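Lysin (PDB 6ILU) probably anchors a Bacillus phage endolysin to the bacterial cell wall through its SH3b-type cell-wall-binding domain. Local coordinates at residues Asn26-Ala37 and Met60-Tyr71; Asp78-Tyr86 and Glu132-Lys140. All blocks are in the same frame, centred on the assembly; numbering follows the deposited sequence.

In the fold
Contact 1 and contact 2 lie on opposite sides of the chain's centre, about 26 Å apart centre to centre, in an all-beta molecule. Contact 1 is a surface contact: the hairpin carrying Asn26-Ala37 meets the hairpin of Met60-Tyr71 through one beta bridge, with aromatic, proline and methionine side chains packed beside it. Contact 2 is partly buried and more regular, a ladder between strands 81-84 and 135-138, polar on the face of Arg83, Thr136 and Thr138, apolar on that of Val82 and Ile137, with a salt bridge to the C-terminus. Strand 69-71 leads directly into strand 75-84, and both contacts reach the same curled antiparallel sheet. They touch where Ile61 packs against Trp79.

Contact 1 (Asn26-Ala37 and Met60-Tyr71); sequences NLYERPSDPIYA and MICLGGEKQWAY
Pro31 lies over one face of the Trp69 indole, its CG 3.8 Å from the centroid of the five-membered ring and 15° off the normal, a CH-pi contact; Cys62 CB sits against the opposite face, toward its rim. Next to it Met60 SD lies 3.7 Å from Pro34 CG, and the bend at chi3 (88°) lays CE over the centre of the Tyr71 ring. The same methyl group lies 3.7 Å from Tyr28 CD2. Tyr71 turns its edge toward the face of Tyr28 in an offset edge-to-face pair, the planes at 64°. This packing joins two beta hairpins of the SH3b-type fold, 25-40 and 60-71, through a single antiparallel bridge: Tyr28 N gives to Trp69 O at 2.7 Å, and Trp69 N returns a bond to Tyr28 O. Beyond the bridge, by contrast, the turn Gly65-Gln68 brings the solvent-exposed Glu66 and Lys67 to the first hairpin, where polar side-chain ends stay apart or meet through water. Glu29 and Lys67 run side by side, yet OE2 of Glu29 stays 4.3 Å from NZ of Lys67, beyond a salt bridge. Water links Glu29 OE1 to Glu66 OE1, and a second water joins Arg30 N to Glu66 O.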
loop_
_atom_site.group_PDB
_atom_site.type_symbol
_atom_site.label_atom_id
_atom_site.label_comp_id
_atom_site.label_asym_id
_atom_site.label_seq_id
_atom_site.Cartn_x
_atom_site.Cartn_y
_atom_site.Cartn_z
ATOM N N ASN A 26 -8.245 -12.619 11.490
ATOM C CA ASN A 26 -7.012 -12.758 12.269
ATOM C C ASN A 26 -5.939 -11.754 11.890
ATOM O O ASN A 26 -5.811 -11.367 10.729
ATOM C CB ASN A 26 -6.433 -14.159 12.127
ATOM C CG ASN A 26 -7.390 -15.217 12.619
ATOM O OD1 ASN A 26 -7.995 -15.058 13.664
ATOM N ND2 ASN A 26 -7.587 -16.260 11.829
ATOM N N LEU A 27 -5.212 -11.322 12.920
ATOM C CA LEU A 27 -4.035 -10.472 12.765
ATOM C C LEU A 27 -2.814 -11.284 13.152
ATOM O O LEU A 27 -2.896 -12.166 14.029
ATOM C CB LEU A 27 -4.094 -9.215 13.646
ATOM C CG LEU A 27 -5.244 -8.255 13.381
ATOM C CD1 LEU A 27 -5.209 -7.087 14.348
ATOM C CD2 LEU A 27 -5.246 -7.778 11.920
ATOM N N TYR A 28 -1.684 -10.915 12.544
ATOM C CA TYR A 28 -0.459 -11.684 12.614
ATOM C C TYR A 28 0.762 -10.802 12.759
ATOM O O TYR A 28 0.755 -9.598 12.401
ATOM C CB TYR A 28 -0.265 -12.500 11.331
ATOM C CG TYR A 28 -1.328 -13.541 11.082
ATOM C CD1 TYR A 28 -1.199 -14.818 11.600
ATOM C CD2 TYR A 28 -2.458 -13.230 10.338
ATOM C CE1 TYR A 28 -2.185 -15.797 11.370
ATOM C CE2 TYR A 28 -3.470 -14.194 10.140
ATOM C CZ TYR A 28 -3.300 -15.467 10.638
ATOM O OH TYR A 28 -4.273 -16.421 10.426
ATOM N N GLU A 29 1.839 -11.400 13.264
ATOM C CA GLU A 29 3.166 -10.809 13.048
ATOM C C GLU A 29 3.947 -11.709 12.075
ATOM O O GLU A 29 3.495 -12.827 11.754
ATOM C CB GLU A 29 3.921 -10.632 14.378
ATOM C CG GLU A 29 4.134 -11.894 15.122
ATOM C CD GLU A 29 4.786 -11.649 16.486
ATOM O OE1 GLU A 29 5.950 -11.229 16.516
ATOM O OE2 GLU A 29 4.136 -11.881 17.521
ATOM N N ARG A 30 5.081 -11.205 11.557
ATOM C CA ARG A 30 6.002 -12.004 10.710
ATOM C C ARG A 30 5.348 -12.425 9.380
ATOM O O ARG A 30 5.048 -13.605 9.130
ATOM C CB ARG A 30 6.526 -13.264 11.467
ATOM C CG ARG A 30 7.768 -13.853 10.772
ATOM C CD ARG A 30 8.449 -14.957 11.555
ATOM N NE ARG A 30 7.590 -16.148 11.551
ATOM C CZ ARG A 30 7.885 -17.275 12.189
ATOM N NH1 ARG A 30 9.021 -17.386 12.894
ATOM N NH2 ARG A 30 7.046 -18.315 12.127
ATOM N N PRO A 31 5.184 -11.471 8.467
ATOM C CA PRO A 31 4.294 -11.763 7.325
ATOM C C PRO A 31 4.836 -12.797 6.353
ATOM O O PRO A 31 4.031 -13.415 5.664
ATOM C CB PRO A 31 4.122 -10.382 6.653
ATOM C CG PRO A 31 5.271 -9.590 7.153
ATOM C CD PRO A 31 5.528 -10.041 8.569
ATOM N N SER A 32 6.145 -13.064 6.330
ATOM C CA SER A 32 6.567 -14.154 5.459
ATOM C C SER A 32 6.220 -15.556 6.009
ATOM O O SER A 32 6.263 -16.532 5.271
ATOM C CB SER A 32 8.057 -14.102 5.178
ATOM O OG SER A 32 8.775 -14.515 6.332
ATOM N N ASP A 33 5.894 -15.666 7.299
ATOM C CA ASP A 33 5.534 -16.976 7.902
ATOM C C ASP A 33 4.713 -16.660 9.152
ATOM O O ASP A 33 5.227 -16.722 10.296
ATOM C CB ASP A 33 6.796 -17.791 8.232
ATOM C CG ASP A 33 6.504 -19.213 8.713
ATOM O OD1 ASP A 33 5.316 -19.618 8.860
ATOM O OD2 ASP A 33 7.499 -19.948 8.969
ATOM N N PRO A 34 3.438 -16.274 8.950
ATOM C CA PRO A 34 2.668 -15.508 9.954
ATOM C C PRO A 34 2.452 -16.251 11.268
ATOM O O PRO A 34 2.170 -17.467 11.262
ATOM C CB PRO A 34 1.340 -15.221 9.208
ATOM C CG PRO A 34 1.804 -15.145 7.721
ATOM C CD PRO A 34 2.740 -16.322 7.645
ATOM N N ILE A 35 2.632 -15.519 12.371
ATOM C CA ILE A 35 2.369 -15.985 13.738
ATOM C C ILE A 35 1.153 -15.254 14.259
ATOM O O ILE A 35 1.096 -14.022 14.223
ATOM C CB ILE A 35 3.564 -15.699 14.672
ATOM C CG1 ILE A 35 4.818 -16.452 14.212
ATOM C CG2 ILE A 35 3.227 -16.049 16.107
ATOM C CD1 ILE A 35 6.105 -15.933 14.834
ATOM N N TYR A 36 0.168 -16.008 14.747
ATOM C CA TYR A 36 -1.075 -15.422 15.206
ATOM C C TYR A 36 -0.824 -14.357 16.276
ATOM O O TYR A 36 -0.059 -14.589 17.224
ATOM C CB TYR A 36 -1.976 -16.543 15.762
ATOM C CG TYR A 36 -3.276 -16.037 16.300
ATOM C CD1 TYR A 36 -3.469 -15.887 17.653
ATOM C CD2 TYR A 36 -4.280 -15.625 15.433
ATOM C CE1 TYR A 36 -4.667 -15.404 18.151
ATOM C CE2 TYR A 36 -5.474 -15.140 15.911
ATOM C CZ TYR A 36 -5.659 -15.036 17.274
ATOM O OH TYR A 36 -6.840 -14.539 17.763
ATOM N N ALA A 37 -1.438 -13.184 16.117
ATOM C CA ALA A 37 -1.312 -12.134 17.119
ATOM C C ALA A 37 -2.620 -11.768 17.752
ATOM O O ALA A 37 -2.677 -11.403 18.936
ATOM C CB ALA A 37 -0.702 -10.897 16.508
ATOM N N MET A 60 -0.146 -9.709 2.235
ATOM C CA MET A 60 -0.680 -9.184 3.499
ATOM C C MET A 60 -0.669 -7.662 3.569
ATOM O O MET A 60 0.146 -6.984 2.877
ATOM C CB MET A 60 0.114 -9.758 4.697
ATOM C CG MET A 60 0.023 -11.286 4.707
ATOM S SD MET A 60 0.681 -12.007 6.198
ATOM C CE MET A 60 -0.782 -11.995 7.262
ATOM N N ILE A 61 -1.552 -7.102 4.407
ATOM C CA ILE A 61 -1.599 -5.659 4.613
ATOM C C ILE A 61 -1.444 -5.396 6.099
ATOM O O ILE A 61 -1.867 -6.193 6.916
ATOM C CB ILE A 61 -2.924 -5.022 4.133
ATOM C CG1 ILE A 61 -4.133 -5.880 4.559
ATOM C CG2 ILE A 61 -2.926 -4.826 2.590
ATOM C CD1 ILE A 61 -5.486 -5.145 4.338
ATOM N N CYS A 62 -0.784 -4.279 6.427
ATOM C CA CYS A 62 -0.493 -3.937 7.806
ATOM C C CYS A 62 -1.465 -2.855 8.262
ATOM O O CYS A 62 -1.504 -1.757 7.668
ATOM C CB CYS A 62 0.934 -3.437 7.913
ATOM S SG CYS A 62 1.336 -3.275 9.715
ATOM N N LEU A 63 -2.247 -3.141 9.301
ATOM C CA LEU A 63 -3.225 -2.160 9.804
ATOM C C LEU A 63 -2.702 -1.309 10.961
ATOM O O LEU A 63 -3.452 -0.558 11.575
ATOM C CB LEU A 63 -4.525 -2.883 10.248
ATOM C CG LEU A 63 -5.112 -3.749 9.134
ATOM C CD1 LEU A 63 -6.415 -4.378 9.609
ATOM C CD2 LEU A 63 -5.335 -2.934 7.835
ATOM N N GLY A 64 -1.409 -1.382 11.244
ATOM C CA GLY A 64 -0.850 -0.575 12.320
ATOM C C GLY A 64 0.638 -0.767 12.388
ATOM O O GLY A 64 1.420 -0.091 11.682
ATOM N N GLY A 65 1.051 -1.671 13.258
ATOM C CA GLY A 65 2.453 -1.972 13.417
ATOM C C GLY A 65 2.715 -3.465 13.238
ATOM O O GLY A 65 1.930 -4.159 12.620
ATOM N N GLU A 66 3.830 -3.925 13.784
ATOM C CA GLU A 66 4.323 -5.290 13.523
ATOM C C GLU A 66 3.366 -6.404 13.837
ATOM O O GLU A 66 3.468 -7.451 13.214
ATOM C CB GLU A 66 5.587 -5.579 14.351
ATOM C CG GLU A 66 6.902 -4.952 13.769
ATOM C CD GLU A 66 8.145 -5.554 14.375
ATOM O OE1 GLU A 66 8.093 -6.217 15.477
ATOM O OE2 GLU A 66 9.240 -5.303 13.787
ATOM N N LYS A 67 2.505 -6.218 14.837
ATOM C CA LYS A 67 1.512 -7.292 15.112
ATOM C C LYS A 67 0.126 -7.113 14.452
ATOM O O LYS A 67 -0.834 -7.776 14.871
ATOM C CB LYS A 67 1.373 -7.434 16.645
ATOM C CG LYS A 67 2.693 -7.775 17.305
ATOM C CD LYS A 67 2.569 -7.944 18.802
ATOM C CE LYS A 67 1.970 -9.313 19.115
ATOM N NZ LYS A 67 2.015 -9.647 20.565
ATOM N N GLN A 68 0.019 -6.263 13.434
ATOM C CA GLN A 68 -1.274 -6.003 12.789
ATOM C C GLN A 68 -1.271 -6.342 11.315
ATOM O O GLN A 68 -1.942 -5.684 10.521
ATOM C CB GLN A 68 -1.668 -4.542 13.024
ATOM C CG GLN A 68 -2.197 -4.305 14.461
ATOM C CD GLN A 68 -1.117 -3.942 15.458
ATOM O OE1 GLN A 68 -0.306 -3.060 15.177
ATOM N NE2 GLN A 68 -1.132 -4.574 16.650
ATOM N N TRP A 69 -0.568 -7.410 10.941
ATOM C CA TRP A 69 -0.682 -7.907 9.554
ATOM C C TRP A 69 -1.903 -8.796 9.360
ATOM O O TRP A 69 -2.266 -9.575 10.248
ATOM C CB TRP A 69 0.562 -8.734 9.166
ATOM C CG TRP A 69 1.805 -7.906 9.026
ATOM C CD1 TRP A 69 2.761 -7.742 9.957
ATOM C CD2 TRP A 69 2.194 -7.137 7.885
ATOM N NE1 TRP A 69 3.775 -6.910 9.474
ATOM C CE2 TRP A 69 3.424 -6.541 8.188
ATOM C CE3 TRP A 69 1.626 -6.945 6.616
ATOM C CZ2 TRP A 69 4.122 -5.730 7.261
ATOM C CZ3 TRP A 69 2.281 -6.141 5.700
ATOM C CH2 TRP A 69 3.514 -5.524 6.024
ATOM N N ALA A 70 -2.510 -8.687 8.172
ATOM C CA ALA A 70 -3.683 -9.494 7.862
ATOM C C ALA A 70 -3.644 -9.866 6.379
ATOM O O ALA A 70 -3.083 -9.135 5.566
ATOM C CB ALA A 70 -4.975 -8.742 8.176
ATOM N N TYR A 71 -4.267 -10.974 6.017
ATOM C CA TYR A 71 -4.250 -11.334 4.589
ATOM C C TYR A 71 -5.161 -10.437 3.749
ATOM O O TYR A 71 -6.332 -10.233 4.107
ATOM C CB TYR A 71 -4.663 -12.799 4.404
ATOM C CG TYR A 71 -3.641 -13.787 4.885
ATOM C CD1 TYR A 71 -2.463 -13.991 4.179
ATOM C CD2 TYR A 71 -3.844 -14.525 6.046
ATOM C CE1 TYR A 71 -1.502 -14.915 4.616
ATOM C CE2 TYR A 71 -2.889 -15.444 6.475
ATOM C CZ TYR A 71 -1.731 -15.640 5.752
ATOM O OH TYR A 71 -0.822 -16.587 6.165
HETATM O O HOH W 1 -5.794 -12.413 8.145
HETATM O O HOH W 2 7.131 -8.954 14.876
HETATM O O HOH W 3 5.758 -8.530 12.283
#

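Contact 2 (Asp78-Tyr86 and Glu132-Lys140); sequences DWYKVRSKY and EEHVTITAK. With EDO (1,2-ethanediol), chain K; SO4 (sulfate ion), chain C; SO4 (sulfate ion), chain G; SO4 (sulfate ion), chain D.
The terminal carboxylate oxygen O of Lys140 is gripped twice, by Arg83 NH1 at 2.9 Å and by Thr138 OG1 at 2.7 Å. Arg83 NH1 arrives on a lone pair in the carboxylate plane, while Arg83 NH2 reaches Lys140 OXT at 2.8 Å, completing an end-on salt bridge. An arm extended from CG to NE, then turned at its end (chi4 92°), sets the guanidinium nearly coplanar with the carboxylate oxygens. Ethanediol, probably from the crystallisation liquor, takes NE and NH2 at another edge. On the sheet face that carries Lys81, Arg83, Thr136 and Thr138, one water joins Arg83 NH1, Lys81 O and both threonine hydroxyls. Val82 and Ile137 point to the opposite face; Val82 CG1 meets Val135 CB at 3.7 Å, Tyr80 CB packs on Ile137 CG2 beside the ladder, and Val122 of strand 121-123 touches Val82, Val135 and Ile137. The extended Lys85 side chain runs past His134 O and puts NZ 3.0 Å from Glu133 O, approaching from above the carbonyl plane. Tyr86 OH and His134 ND1 share a 2.7 Å bond at the imidazole edge; His134 NE2 gives a nearly straight bond to a sulfate, probably of the same origin as the ethanediol. Paired backbone bonds at Lys81-Thr138 and Arg83-Thr136 flank the non-hydrogen-bonded pair Val82-Ile137, the pattern of a regular antiparallel beta ladder, joining the C-terminal strand to strand 75-84 in the SH3b-type fold.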
loop_
_atom_site.group_PDB
_atom_site.type_symbol
_atom_site.label_atom_id
_atom_site.label_comp_id
_atom_site.label_asym_id
_atom_site.label_seq_id
_atom_site.Cartn_x
_atom_site.Cartn_y
_atom_site.Cartn_z
ATOM N N ASP A 78 -9.442 -0.402 -0.980
ATOM C CA ASP A 78 -9.450 0.761 -1.852
ATOM C C ASP A 78 -8.055 1.358 -1.739
ATOM O O ASP A 78 -7.738 2.060 -0.756
ATOM C CB ASP A 78 -10.537 1.777 -1.439
ATOM C CG ASP A 78 -11.961 1.255 -1.638
ATOM O OD1 ASP A 78 -12.242 0.539 -2.642
ATOM O OD2 ASP A 78 -12.813 1.614 -0.790
ATOM N N TRP A 79 -7.193 1.034 -2.702
ATOM C CA TRP A 79 -5.796 1.513 -2.644
ATOM C C TRP A 79 -5.754 3.004 -2.929
ATOM O O TRP A 79 -6.566 3.538 -3.720
ATOM C CB TRP A 79 -4.942 0.755 -3.652
ATOM C CG TRP A 79 -4.879 -0.696 -3.383
ATOM C CD1 TRP A 79 -5.590 -1.685 -4.037
ATOM C CD2 TRP A 79 -4.088 -1.362 -2.399
ATOM N NE1 TRP A 79 -5.289 -2.909 -3.515
ATOM C CE2 TRP A 79 -4.361 -2.750 -2.508
ATOM C CE3 TRP A 79 -3.194 -0.931 -1.408
ATOM C CZ2 TRP A 79 -3.769 -3.693 -1.685
ATOM C CZ3 TRP A 79 -2.588 -1.884 -0.596
ATOM C CH2 TRP A 79 -2.883 -3.249 -0.727
ATOM N N TYR A 80 -4.843 3.693 -2.256
ATOM C CA TYR A 80 -4.554 5.061 -2.640
ATOM C C TYR A 80 -3.982 5.073 -4.061
ATOM O O TYR A 80 -3.265 4.165 -4.473
ATOM C CB TYR A 80 -3.586 5.699 -1.649
ATOM C CG TYR A 80 -4.198 5.987 -0.292
ATOM C CD1 TYR A 80 -5.567 5.829 -0.054
ATOM C CD2 TYR A 80 -3.387 6.448 0.751
ATOM C CE1 TYR A 80 -6.109 6.138 1.182
ATOM C CE2 TYR A 80 -3.906 6.734 1.969
ATOM C CZ TYR A 80 -5.266 6.573 2.194
ATOM O OH TYR A 80 -5.780 6.867 3.437
ATOM N N LYS A 81 -4.353 6.106 -4.818
ATOM C CA LYS A 81 -3.988 6.241 -6.226
ATOM C C LYS A 81 -2.886 7.283 -6.388
ATOM O O LYS A 81 -2.958 8.402 -5.827
ATOM C CB LYS A 81 -5.218 6.645 -7.069
ATOM C CG LYS A 81 -6.383 5.698 -6.840
ATOM C CD LYS A 81 -6.119 4.383 -7.518
ATOM C CE LYS A 81 -7.265 3.405 -7.240
ATOM N NZ LYS A 81 -7.093 2.164 -8.013
ATOM N N VAL A 82 -1.879 6.897 -7.178
ATOM C CA VAL A 82 -0.688 7.724 -7.383
ATOM C C VAL A 82 -0.713 8.291 -8.789
ATOM O O VAL A 82 -0.821 7.533 -9.760
ATOM C CB VAL A 82 0.610 6.887 -7.146
ATOM C CG1 VAL A 82 1.877 7.778 -7.264
ATOM C CG2 VAL A 82 0.581 6.205 -5.727
ATOM N N ARG A 83 -0.633 9.623 -8.907
ATOM C CA ARG A 83 -0.658 10.266 -10.228
ATOM C C ARG A 83 0.446 11.279 -10.323
ATOM O O ARG A 83 0.691 11.996 -9.364
ATOM C CB ARG A 83 -1.991 10.942 -10.473
ATOM C CG ARG A 83 -3.162 9.973 -10.617
ATOM C CD ARG A 83 -4.448 10.805 -10.709
ATOM N NE ARG A 83 -5.651 9.982 -10.810
ATOM C CZ ARG A 83 -6.373 9.585 -9.766
ATOM N NH1 ARG A 83 -6.007 9.913 -8.526
ATOM N NH2 ARG A 83 -7.472 8.850 -9.963
ATOM N N SER A 84 1.115 11.347 -11.465
ATOM C CA SER A 84 2.067 12.457 -11.696
ATOM C C SER A 84 1.428 13.832 -11.465
ATOM O O SER A 84 0.244 14.053 -11.789
ATOM C CB SER A 84 2.628 12.395 -13.131
ATOM O OG SER A 84 3.490 13.495 -13.371
ATOM N N LYS A 85 2.222 14.772 -10.941
ATOM C CA LYS A 85 1.778 16.161 -10.864
ATOM C C LYS A 85 1.925 16.868 -12.213
ATOM O O LYS A 85 1.439 17.977 -12.372
ATOM C CB LYS A 85 2.572 16.956 -9.803
ATOM C CG LYS A 85 2.276 16.561 -8.358
ATOM C CD LYS A 85 3.041 17.473 -7.399
ATOM C CE LYS A 85 2.738 17.111 -5.937
ATOM N NZ LYS A 85 3.617 17.937 -5.011
ATOM N N TYR A 86 2.590 16.234 -13.169
ATOM C CA TYR A 86 3.039 16.923 -14.390
ATOM C C TYR A 86 2.261 16.414 -15.591
ATOM O O TYR A 86 1.679 15.332 -15.519
ATOM C CB TYR A 86 4.544 16.705 -14.579
ATOM C CG TYR A 86 5.335 16.993 -13.329
ATOM C CD1 TYR A 86 5.794 15.953 -12.539
ATOM C CD2 TYR A 86 5.633 18.292 -12.951
ATOM C CE1 TYR A 86 6.507 16.187 -11.391
ATOM C CE2 TYR A 86 6.353 18.542 -11.786
ATOM C CZ TYR A 86 6.781 17.482 -11.020
ATOM O OH TYR A 86 7.478 17.688 -9.859
ATOM N N GLU A 132 7.774 11.493 -3.399
ATOM C CA GLU A 132 6.375 11.904 -3.258
ATOM C C GLU A 132 6.147 13.328 -3.742
ATOM O O GLU A 132 5.002 13.683 -4.052
ATOM C CB GLU A 132 5.904 11.782 -1.803
ATOM C CG GLU A 132 5.857 10.286 -1.381
ATOM C CD GLU A 132 5.168 10.014 -0.054
ATOM O OE1 GLU A 132 4.668 10.961 0.599
ATOM O OE2 GLU A 132 5.149 8.814 0.323
ATOM N N GLU A 133 7.208 14.149 -3.793
ATOM C CA GLU A 133 7.055 15.529 -4.259
ATOM C C GLU A 133 6.569 15.575 -5.716
ATOM O O GLU A 133 6.048 16.606 -6.144
ATOM C CB GLU A 133 8.363 16.322 -4.117
ATOM C CG GLU A 133 9.434 15.891 -5.038
ATOM C CD GLU A 133 10.787 16.469 -4.676
ATOM O OE1 GLU A 133 11.273 17.328 -5.427
ATOM O OE2 GLU A 133 11.355 16.064 -3.640
ATOM N N HIS A 134 6.756 14.499 -6.473
ATOM C CA HIS A 134 6.393 14.536 -7.889
ATOM C C HIS A 134 4.997 13.991 -8.193
ATOM O O HIS A 134 4.552 14.030 -9.345
ATOM C CB HIS A 134 7.407 13.742 -8.711
ATOM C CG HIS A 134 8.788 14.329 -8.688
ATOM N ND1 HIS A 134 9.033 15.657 -8.962
ATOM C CD2 HIS A 134 9.997 13.755 -8.470
ATOM C CE1 HIS A 134 10.333 15.890 -8.872
ATOM N NE2 HIS A 134 10.941 14.745 -8.603
ATOM N N VAL A 135 4.324 13.476 -7.180
ATOM C CA VAL A 135 3.029 12.830 -7.405
ATOM C C VAL A 135 1.993 13.258 -6.392
ATOM O O VAL A 135 2.329 13.767 -5.327
ATOM C CB VAL A 135 3.166 11.280 -7.314
ATOM C CG1 VAL A 135 3.997 10.739 -8.512
ATOM C CG2 VAL A 135 3.739 10.854 -5.940
ATOM N N THR A 136 0.714 13.063 -6.720
ATOM C CA THR A 136 -0.337 13.097 -5.725
ATOM C C THR A 136 -0.668 11.658 -5.311
ATOM O O THR A 136 -0.587 10.727 -6.132
ATOM C CB THR A 136 -1.607 13.782 -6.233
ATOM O OG1 THR A 136 -2.036 13.203 -7.484
ATOM C CG2 THR A 136 -1.351 15.327 -6.474
ATOM N N ILE A 137 -1.031 11.489 -4.039
ATOM C CA ILE A 137 -1.416 10.182 -3.485
ATOM C C ILE A 137 -2.740 10.428 -2.820
ATOM O O ILE A 137 -2.790 11.145 -1.826
ATOM C CB ILE A 137 -0.407 9.648 -2.457
ATOM C CG1 ILE A 137 0.986 9.502 -3.081
ATOM C CG2 ILE A 137 -0.918 8.308 -1.783
ATOM C CD1 ILE A 137 2.113 9.148 -2.059
ATOM N N THR A 138 -3.827 9.924 -3.411
ATOM C CA THR A 138 -5.166 10.332 -2.955
ATOM C C THR A 138 -6.089 9.116 -2.793
ATOM O O THR A 138 -5.779 8.052 -3.302
ATOM C CB THR A 138 -5.820 11.334 -3.939
ATOM O OG1 THR A 138 -5.851 10.759 -5.242
ATOM C CG2 THR A 138 -5.032 12.683 -3.995
ATOM N N ALA A 139 -7.211 9.280 -2.105
ATOM C CA ALA A 139 -8.072 8.127 -1.771
ATOM C C ALA A 139 -8.727 7.542 -3.029
ATOM O O ALA A 139 -9.021 6.342 -3.080
ATOM C CB ALA A 139 -9.137 8.524 -0.744
ATOM N N LYS A 140 -8.951 8.394 -4.032
ATOM C CA LYS A 140 -9.556 7.989 -5.314
ATOM C C LYS A 140 -8.762 8.520 -6.513
ATOM O O LYS A 140 -7.822 9.302 -6.352
ATOM C CB LYS A 140 -10.994 8.503 -5.436
ATOM C CG LYS A 140 -11.976 7.988 -4.409
ATOM C CD LYS A 140 -13.371 8.574 -4.657
ATOM C CE LYS A 140 -14.394 8.028 -3.659
ATOM N NZ LYS A 140 -15.785 8.560 -3.852
ATOM O OXT LYS A 140 -9.069 8.225 -7.687
HETATM C C1 EDO K . -8.147 9.902 -13.527
HETATM O O1 EDO K . -6.857 10.545 -13.581
HETATM C C2 EDO K . -8.002 8.439 -13.902
HETATM O O2 EDO K . -8.320 7.658 -12.743
HETATM S S SO4 C . 14.154 13.121 -9.043
HETATM O O1 SO4 C . 15.420 12.741 -8.441
HETATM O O2 SO4 C . 13.129 12.095 -8.907
HETATM O O3 SO4 C . 13.766 14.356 -8.332
HETATM O O4 SO4 C . 14.377 13.383 -10.453
HETATM S S SO4 G . 0.057 17.453 -2.482
HETATM O O1 SO4 G . 0.153 16.160 -3.161
HETATM O O2 SO4 G . -0.126 17.279 -1.035
HETATM O O3 SO4 G . -1.075 18.193 -3.039
HETATM O O4 SO4 G . 1.290 18.200 -2.723
HETATM S S SO4 D . -7.778 -1.875 -7.985
HETATM O O1 SO4 D . -7.700 -2.688 -6.768
HETATM O O2 SO4 D . -8.592 -2.570 -8.976
HETATM O O3 SO4 D . -6.450 -1.637 -8.531
HETATM O O4 SO4 D . -8.405 -0.588 -7.704
HETATM O O HOH W 4 -8.696 4.775 -0.705
HETATM O O HOH W 5 -9.102 3.787 -4.068
HETATM O O HOH W 6 -3.663 10.955 -7.070
HETATM O O HOH W 7 -1.758 14.571 -9.830
HETATM O O HOH W 8 3.256 15.852 -2.999
#